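EvdO1 (Micromonospora carbonacea, PDB 4XBZ) probably acts as an iron- and 2-oxoglutarate-dependent oxygenase of the phytanoyl-CoA dioxygenase family, taking part in the oxidative cyclizations of orthosomycin antibiotic biosynthesis. Local coordinates at residues 55-60 with 234-239; 195-200 with 241-246. One frame throughout, in Å; residues are numbered along the deposited sequence.

Contact 1 of 2, residues 55-60 with 234-239; sequences QGVLVV and DLLLHN
L58 and L237 face each other as a hydrogen-bonded antiparallel pair, their backbones joined in both directions: L58 N gives to L237 O and L237 N to L58 O, each at 2.9 Å. V60 and L235 repeat the pattern, and the bond from V60 N to L235 O is short and straight (2.7 Å, 171° at the hydrogen). A fifth bond, N239 N to G56 O at 3.0 Å, arrives from 41° above the carbonyl plane of G56; this glycine, the first residue after the helix to leave helical angles, has a positive phi. Between these rungs, V57 with H238 and V59 with L236 are the non-hydrogen-bonded pairs.

On the face of L58, V60, L235 and L237 the contacts between the two segments are aliphatic. L237 swings CG beside its backbone N (chi1 -58°), which carries CD1 across the strand to V60 CG2 at 3.6 Å while it also meets L58 CD2 at 3.8 Å; the L58 and L237 side chains run alongside each other. On the other face L236 CD1 is shared between V57 CG2 (3.9 Å) and V59 CG2. H238 starts from this face too, but its ring leads away from the 55-60 strand, and NE2 is hydrogen-bonded to the nickel ligand D162, a second-shell role by geometry.

At the far end D234 makes a salt bridge with R61 and accepts from the backbone N of G62. Helix 125-134 packs against L235 and L237, and F52 of helix 46-55 reaches L58 and L237. Strand 179-184 continues the sheet beyond 235-239, and strand 36-38 lies parallel to 57-61 on its other side, where V59 has backbone bonds with A35 and C37, placing this pair within the larger sheet of the double-stranded beta helix.

Contact 2 of 2, residues 195-200 with 241-246; sequences WCIPES and LTLHGA. With NI (nickel (II) ion), chain I.
W195 and G245 form a hydrogen-bonded antiparallel pair, W195 N to G245 O at 3.0 Å and the return bond from G245 N to W195 O at 3.1 Å; C196 and H244 follow as a non-hydrogen-bonded pair, and I197 N then bonds to L243 O. Beyond it the 195-200 chain folds into a type II turn from I197 to S200.

S200 OG sits between its backbone N and carbonyl carbon (chi1 57°), a position from which it donates to I197 O at 2.6 Å, in the carbonyl plane, and accepts from L243 N at 2.9 Å. I197 O also receives S200 N, so two donors of one residue hold the turn closed. With the hydroxyl gone, as in an alanine at S200, L243 N would probably lose this acceptor and I197 O one of its two donors, leaving the turn less firmly tied to the 241-246 segment. T242 CG2 packs against the same turn, 3.4 Å from I197 O. The I197 and L243 side chains lie side by side, pointing the same way, with CD1 of I197 3.5 Å from CD2 of L243, and W159 touches both residues.

H244 leaves the strand pair by its ring. With chi1 at 54° the imidazole turns back so that ND1 donates to T242 O at 2.8 Å, only 8° out of the ring plane. That bond and the metal bond from NE2 to the nickel ion (2.3 Å) together probably fix the rotation of the ring; H160 and D162 complete the protein ligands. The geometry is that of the distal histidine of a facial triad of two histidines and one carboxylate, with T242 O as a second-shell acceptor that probably makes the imidazole a stronger electron donor to the metal.

In the fold
From the N terminus, the chain leaves helix 46-55 and enters strand 57-61, the first partner of contact 1, whose second segment follows after 173 intervening residues. Segment 195-200 comes next, then 234-239 closes contact 1 and 241-246 closes contact 2 after 40 intervening residues, so the two closures cross rather than nest. Strands 235-239 and 244-246 are consecutive, yet belong to different sheets: contact 1 lies in the large mixed sheet, contact 2 in the four-stranded one. Their centres are 11 Å apart, bridged by two probable hydrogen bonds, from T242 OG1 to G56 O and from E199 N to Q55 O, while the rings of H238 and H244 meet beside the nickel.

Contact 1 of 2, residues 55-60 with 234-239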
# COMPACT_ATOMS: atom_id res chain seq x y z
N GLN A 55 0.22 8.55 -8.49
CA GLN A 55 0.17 10.00 -8.55
C GLN A 55 0.41 10.64 -7.19
O GLN A 55 0.72 11.82 -7.12
CB GLN A 55 -1.16 10.46 -9.14
CG GLN A 55 -1.30 10.06 -10.60
CD GLN A 55 -2.64 10.44 -11.16
OE1 GLN A 55 -3.60 9.67 -11.07
NE2 GLN A 55 -2.72 11.63 -11.75
N GLY A 56 0.28 9.85 -6.13
CA GLY A 56 0.49 10.38 -4.78
C GLY A 56 -0.70 11.15 -4.25
O GLY A 56 -0.58 11.89 -3.28
N VAL A 57 -1.86 10.97 -4.87
CA VAL A 57 -3.04 11.76 -4.52
C VAL A 57 -4.32 11.05 -5.00
O VAL A 57 -4.30 10.35 -6.01
CB VAL A 57 -2.91 13.19 -5.11
CG1 VAL A 57 -3.32 13.22 -6.57
CG2 VAL A 57 -3.70 14.19 -4.31
N LEU A 58 -5.40 11.19 -4.24
CA LEU A 58 -6.70 10.59 -4.57
C LEU A 58 -7.86 11.34 -3.93
O LEU A 58 -7.86 11.56 -2.70
CB LEU A 58 -6.76 9.12 -4.13
CG LEU A 58 -8.12 8.45 -4.30
CD1 LEU A 58 -8.46 8.34 -5.78
CD2 LEU A 58 -8.21 7.08 -3.62
N VAL A 59 -8.83 11.74 -4.75
CA VAL A 59 -10.07 12.35 -4.26
C VAL A 59 -11.13 11.29 -3.99
O VAL A 59 -11.41 10.45 -4.84
CB VAL A 59 -10.67 13.37 -5.26
CG1 VAL A 59 -12.08 13.78 -4.83
CG2 VAL A 59 -9.79 14.57 -5.39
N VAL A 60 -11.71 11.34 -2.80
CA VAL A 60 -12.82 10.48 -2.43
C VAL A 60 -14.09 11.32 -2.23
O VAL A 60 -14.18 12.09 -1.26
CB VAL A 60 -12.52 9.71 -1.15
CG1 VAL A 60 -13.73 8.88 -0.73
CG2 VAL A 60 -11.27 8.82 -1.34
N ASP A 234 -16.25 15.83 1.30
CA ASP A 234 -15.34 15.08 0.43
C ASP A 234 -14.03 14.88 1.15
O ASP A 234 -13.74 15.59 2.11
CB ASP A 234 -15.07 15.81 -0.88
CG ASP A 234 -16.21 15.72 -1.85
OD1 ASP A 234 -17.11 14.86 -1.66
OD2 ASP A 234 -16.19 16.49 -2.83
N LEU A 235 -13.22 13.96 0.63
CA LEU A 235 -11.98 13.55 1.26
C LEU A 235 -10.79 13.58 0.30
O LEU A 235 -10.82 12.93 -0.76
CB LEU A 235 -12.14 12.14 1.85
CG LEU A 235 -10.85 11.39 2.18
CD1 LEU A 235 -10.12 11.99 3.37
CD2 LEU A 235 -11.11 9.89 2.38
N LEU A 236 -9.77 14.33 0.66
CA LEU A 236 -8.53 14.31 -0.11
C LEU A 236 -7.46 13.46 0.60
O LEU A 236 -7.07 13.72 1.74
CB LEU A 236 -8.00 15.73 -0.35
CG LEU A 236 -6.72 15.79 -1.20
CD1 LEU A 236 -7.00 15.37 -2.63
CD2 LEU A 236 -6.05 17.16 -1.17
N LEU A 237 -7.00 12.43 -0.10
CA LEU A 237 -5.90 11.59 0.34
C LEU A 237 -4.64 12.06 -0.34
O LEU A 237 -4.59 12.14 -1.58
CB LEU A 237 -6.17 10.12 -0.01
CG LEU A 237 -7.47 9.57 0.59
CD1 LEU A 237 -7.90 8.25 -0.06
CD2 LEU A 237 -7.34 9.43 2.10
N HIS A 238 -3.61 12.41 0.44
CA HIS A 238 -2.34 12.67 -0.20
C HIS A 238 -1.14 12.06 0.52
O HIS A 238 -1.07 11.98 1.75
CB HIS A 238 -2.16 14.19 -0.45
CG HIS A 238 -1.60 14.98 0.69
ND1 HIS A 238 -2.40 15.77 1.50
CD2 HIS A 238 -0.33 15.20 1.09
CE1 HIS A 238 -1.64 16.41 2.37
NE2 HIS A 238 -0.38 16.08 2.15
N ASN A 239 -0.24 11.56 -0.31
CA ASN A 239 1.07 11.09 0.07
C ASN A 239 1.88 12.27 0.57
O ASN A 239 1.93 13.31 -0.10
CB ASN A 239 1.73 10.45 -1.14
CG ASN A 239 3.02 9.74 -0.81
OD1 ASN A 239 3.77 10.14 0.09
ND2 ASN A 239 3.32 8.70 -1.58

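Contact 2 of 2, residues 195-200 with 241-246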
# COMPACT_ATOMS: atom_id res chain seq x y z
N TRP A 195 -3.22 22.53 -4.48
CA TRP A 195 -2.68 22.04 -5.74
C TRP A 195 -1.54 21.08 -5.46
O TRP A 195 -0.85 21.18 -4.45
CB TRP A 195 -2.20 23.20 -6.64
CG TRP A 195 -3.29 24.15 -7.07
CD1 TRP A 195 -3.90 25.09 -6.29
CD2 TRP A 195 -3.87 24.27 -8.37
NE1 TRP A 195 -4.84 25.77 -7.02
CE2 TRP A 195 -4.84 25.29 -8.30
CE3 TRP A 195 -3.67 23.62 -9.59
CZ2 TRP A 195 -5.61 25.68 -9.41
CZ3 TRP A 195 -4.43 23.99 -10.68
CH2 TRP A 195 -5.39 25.02 -10.59
N CYS A 196 -1.32 20.12 -6.34
CA CYS A 196 -0.20 19.23 -6.11
C CYS A 196 0.43 18.79 -7.42
O CYS A 196 -0.20 18.88 -8.47
CB CYS A 196 -0.65 18.02 -5.31
SG CYS A 196 -1.93 17.10 -6.11
N ILE A 197 1.67 18.34 -7.33
CA ILE A 197 2.34 17.80 -8.51
C ILE A 197 2.30 16.27 -8.49
O ILE A 197 3.03 15.62 -7.73
CB ILE A 197 3.80 18.28 -8.60
CG1 ILE A 197 3.81 19.81 -8.69
CG2 ILE A 197 4.49 17.64 -9.82
CD1 ILE A 197 5.16 20.43 -8.52
N PRO A 198 1.41 15.69 -9.31
CA PRO A 198 1.28 14.23 -9.40
C PRO A 198 2.63 13.54 -9.59
O PRO A 198 3.48 14.08 -10.29
CB PRO A 198 0.39 14.02 -10.64
CG PRO A 198 -0.31 15.32 -10.85
CD PRO A 198 0.60 16.40 -10.32
N GLU A 199 2.83 12.41 -8.92
CA GLU A 199 4.04 11.59 -9.07
C GLU A 199 5.30 12.24 -8.52
O GLU A 199 6.38 11.66 -8.61
CB GLU A 199 4.26 11.21 -10.54
CG GLU A 199 3.07 10.57 -11.21
CD GLU A 199 3.38 10.10 -12.63
OE1 GLU A 199 4.46 10.42 -13.15
OE2 GLU A 199 2.55 9.38 -13.21
N SER A 200 5.19 13.42 -7.92
CA SER A 200 6.37 14.01 -7.29
C SER A 200 6.72 13.24 -6.02
O SER A 200 7.79 13.43 -5.45
CB SER A 200 6.17 15.50 -6.98
OG SER A 200 5.04 15.73 -6.15
N LEU A 241 4.86 12.78 0.55
CA LEU A 241 5.98 13.06 -0.35
C LEU A 241 5.52 13.79 -1.63
O LEU A 241 6.35 14.23 -2.45
CB LEU A 241 6.69 11.75 -0.74
CG LEU A 241 7.32 10.92 0.39
CD1 LEU A 241 8.04 9.65 -0.12
CD2 LEU A 241 8.27 11.78 1.17
N THR A 242 4.21 13.90 -1.82
CA THR A 242 3.70 14.67 -2.96
C THR A 242 3.86 16.15 -2.67
O THR A 242 3.35 16.65 -1.67
CB THR A 242 2.24 14.37 -3.27
OG1 THR A 242 2.06 12.95 -3.42
CG2 THR A 242 1.81 15.09 -4.55
N LEU A 243 4.58 16.84 -3.55
CA LEU A 243 4.74 18.29 -3.48
C LEU A 243 3.39 18.98 -3.62
O LEU A 243 2.64 18.70 -4.55
CB LEU A 243 5.71 18.77 -4.57
CG LEU A 243 6.26 20.18 -4.35
CD1 LEU A 243 7.10 20.21 -3.09
CD2 LEU A 243 7.09 20.64 -5.55
N HIS A 244 3.07 19.85 -2.66
CA HIS A 244 1.82 20.62 -2.74
C HIS A 244 1.93 22.03 -2.18
O HIS A 244 2.88 22.37 -1.49
CB HIS A 244 0.67 19.88 -2.04
CG HIS A 244 0.96 19.50 -0.62
ND1 HIS A 244 1.89 18.55 -0.28
CD2 HIS A 244 0.42 19.94 0.54
CE1 HIS A 244 1.93 18.42 1.03
NE2 HIS A 244 1.04 19.25 1.55
N GLY A 245 0.91 22.84 -2.48
CA GLY A 245 0.90 24.24 -2.10
C GLY A 245 -0.41 24.91 -2.48
O GLY A 245 -1.31 24.28 -3.06
N ALA A 246 -0.53 26.19 -2.17
CA ALA A 246 -1.78 26.89 -2.41
C ALA A 246 -1.49 28.36 -2.67
O ALA A 246 -0.50 28.88 -2.17
CB ALA A 246 -2.74 26.72 -1.23
NI NI I . 1.11 20.11 3.72